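Long-range contact in beta-glucosidase (PDB 5M6G), which probably hydrolyses terminal, non-reducing beta-D-glucosyl residues to release beta-D-glucose, as a member of glycoside hydrolase family 3: residues V332-D337 with R360-I366. Numbering follows the deposited sequence.
Sequences VNAGID and RVPAERI
Arg-365 reaches back from helix 363-379 to the C-terminal end of helix 325-334. Its NH1 gives two hydrogen bonds, one to Val-332 O (2.9 Å), tilted out of the guanidinium plane, and one to Ile-336 O (2.9 Å), in that plane but arriving above the plane of the carbonyl. NH2 forms a salt bridge with Asp-337 OD1 (2.7 Å), the carboxylate turned 53° from the guanidinium, while Gly-335 CA lies above one face of the group, toward its rim. Bends at chi2 (66°) and chi3 (-85°) fold the arginine chain so that its CG and CD pass close to Val-332 O. That carbonyl also accepts from Gly-335 N, within the Schellman motif that ends helix 325-334 ahead of strand 339-341 in the TIM-barrel-like N-terminal domain. Farther along, Asn-333 ND2 donates to Arg-360 O (2.9 Å) in a fairly straight bond, and its OD1 lies against CD of Pro-362 (3.4 Å), at the N-cap position of helix 363-379. Val-332 CG1 meets Val-361 CG1 at 3.7 Å, the two side chains crossing at about a right angle, and Leu-352 of helix 345-357 packs on Val-332. In the second shell, Asp-368 forms another salt bridge with Arg-365 NH2, and Lys-298 pairs with Asp-337 OD1; Val-307 N holds OD2.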
loop_
_atom_site.group_PDB
_atom_site.type_symbol
_atom_site.label_atom_id
_atom_site.label_comp_id
_atom_site.label_asym_id
_atom_site.label_seq_id
_atom_site.Cartn_x
_atom_site.Cartn_y
_atom_site.Cartn_z
ATOM N N VAL A 332 4.657 -11.796 -21.668
ATOM C CA VAL A 332 5.161 -13.098 -21.243
ATOM C C VAL A 332 6.652 -13.219 -21.552
ATOM O O VAL A 332 7.434 -13.696 -20.720
ATOM C CB VAL A 332 4.348 -14.239 -21.891
ATOM C CG1 VAL A 332 4.944 -15.586 -21.523
ATOM C CG2 VAL A 332 2.868 -14.177 -21.456
ATOM N N ASN A 333 7.076 -12.805 -22.750
ATOM C CA ASN A 333 8.493 -12.938 -23.083
ATOM C C ASN A 333 9.356 -11.949 -22.317
ATOM O O ASN A 333 10.564 -12.168 -22.188
ATOM C CB ASN A 333 8.724 -12.787 -24.596
ATOM C CG ASN A 333 8.332 -14.044 -25.369
ATOM O OD1 ASN A 333 8.356 -15.143 -24.823
ATOM N ND2 ASN A 333 7.963 -13.882 -26.635
ATOM N N ALA A 334 8.770 -10.879 -21.783
ATOM C CA ALA A 334 9.547 -10.007 -20.911
ATOM C C ALA A 334 9.949 -10.703 -19.617
ATOM O O ALA A 334 10.867 -10.229 -18.938
ATOM C CB ALA A 334 8.767 -8.724 -20.601
ATOM N N GLY A 335 9.302 -11.819 -19.259
ATOM C CA GLY A 335 9.652 -12.543 -18.055
ATOM C C GLY A 335 8.606 -12.522 -16.950
ATOM O O GLY A 335 8.872 -13.063 -15.872
ATOM N N ILE A 336 7.433 -11.924 -17.172
ATOM C CA ILE A 336 6.384 -11.922 -16.153
ATOM C C ILE A 336 5.767 -13.314 -16.037
ATOM O O ILE A 336 5.539 -14.001 -17.040
ATOM C CB ILE A 336 5.332 -10.846 -16.482
ATOM C CG1 ILE A 336 5.975 -9.459 -16.414
ATOM C CG2 ILE A 336 4.127 -10.914 -15.518
ATOM C CD1 ILE A 336 5.027 -8.319 -16.723
ATOM N N ASP A 337 5.488 -13.739 -14.808
ATOM C CA ASP A 337 5.024 -15.101 -14.538
ATOM C C ASP A 337 3.514 -15.225 -14.428
ATOM O O ASP A 337 2.948 -16.236 -14.862
ATOM C CB ASP A 337 5.650 -15.622 -13.244
ATOM C CG ASP A 337 7.155 -15.565 -13.269
ATOM O OD1 ASP A 337 7.758 -16.061 -14.248
ATOM O OD2 ASP A 337 7.737 -14.999 -12.319
ATOM N N ARG A 360 6.392 -18.659 -30.619
ATOM C CA ARG A 360 6.720 -17.264 -30.354
ATOM C C ARG A 360 6.935 -17.007 -28.869
ATOM O O ARG A 360 7.690 -16.105 -28.505
ATOM C CB ARG A 360 5.621 -16.368 -30.919
ATOM C CG ARG A 360 5.430 -16.561 -32.417
ATOM C CD ARG A 360 4.519 -15.515 -33.034
ATOM N NE ARG A 360 3.139 -15.583 -32.557
ATOM C CZ ARG A 360 2.142 -16.136 -33.244
ATOM N NH1 ARG A 360 2.372 -16.673 -34.439
ATOM N NH2 ARG A 360 0.918 -16.144 -32.744
ATOM N N VAL A 361 6.297 -17.786 -28.006
ATOM C CA VAL A 361 6.639 -17.864 -26.591
ATOM C C VAL A 361 7.241 -19.242 -26.350
ATOM O O VAL A 361 6.545 -20.248 -26.520
ATOM C CB VAL A 361 5.416 -17.631 -25.687
ATOM C CG1 VAL A 361 5.748 -18.017 -24.249
ATOM C CG2 VAL A 361 4.955 -16.171 -25.771
ATOM N N PRO A 362 8.507 -19.341 -25.963
ATOM C CA PRO A 362 9.132 -20.663 -25.841
ATOM C C PRO A 362 8.509 -21.457 -24.709
ATOM O O PRO A 362 8.048 -20.902 -23.706
ATOM C CB PRO A 362 10.604 -20.346 -25.544
ATOM C CG PRO A 362 10.762 -18.867 -25.790
ATOM C CD PRO A 362 9.421 -18.249 -25.596
ATOM N N ALA A 363 8.492 -22.779 -24.892
ATOM C CA ALA A 363 7.966 -23.670 -23.865
ATOM C C ALA A 363 8.649 -23.462 -22.519
ATOM O O ALA A 363 8.012 -23.596 -21.470
ATOM C CB ALA A 363 8.119 -25.124 -24.319
ATOM N N GLU A 364 9.944 -23.138 -22.519
ATOM C CA GLU A 364 10.629 -22.972 -21.242
ATOM C C GLU A 364 10.129 -21.748 -20.483
ATOM O O GLU A 364 10.246 -21.705 -19.253
ATOM C CB GLU A 364 12.140 -22.882 -21.455
ATOM C CG GLU A 364 12.608 -21.591 -22.091
ATOM C CD GLU A 364 14.111 -21.413 -22.003
ATOM O OE1 GLU A 364 14.580 -20.635 -21.132
ATOM O OE2 GLU A 364 14.821 -22.069 -22.798
ATOM N N ARG A 365 9.576 -20.764 -21.192
ATOM C CA ARG A 365 9.080 -19.559 -20.539
ATOM C C ARG A 365 7.838 -19.886 -19.719
ATOM O O ARG A 365 7.710 -19.450 -18.565
ATOM C CB ARG A 365 8.819 -18.477 -21.601
ATOM C CG ARG A 365 8.400 -17.061 -21.113
ATOM C CD ARG A 365 9.478 -16.303 -20.312
ATOM N NE ARG A 365 9.488 -16.644 -18.887
ATOM C CZ ARG A 365 8.552 -16.270 -18.019
ATOM N NH1 ARG A 365 7.519 -15.539 -18.428
ATOM N NH2 ARG A 365 8.636 -16.640 -16.743
ATOM N N ILE A 366 6.947 -20.709 -20.279
ATOM C CA ILE A 366 5.780 -21.177 -19.532
ATOM C C ILE A 366 6.213 -22.018 -18.338
ATOM O O ILE A 366 5.619 -21.940 -17.251
ATOM C CB ILE A 366 4.836 -21.970 -20.459
ATOM C CG1 ILE A 366 4.405 -21.128 -21.664
ATOM C CG2 ILE A 366 3.625 -22.512 -19.674
ATOM C CD1 ILE A 366 3.745 -19.798 -21.311
#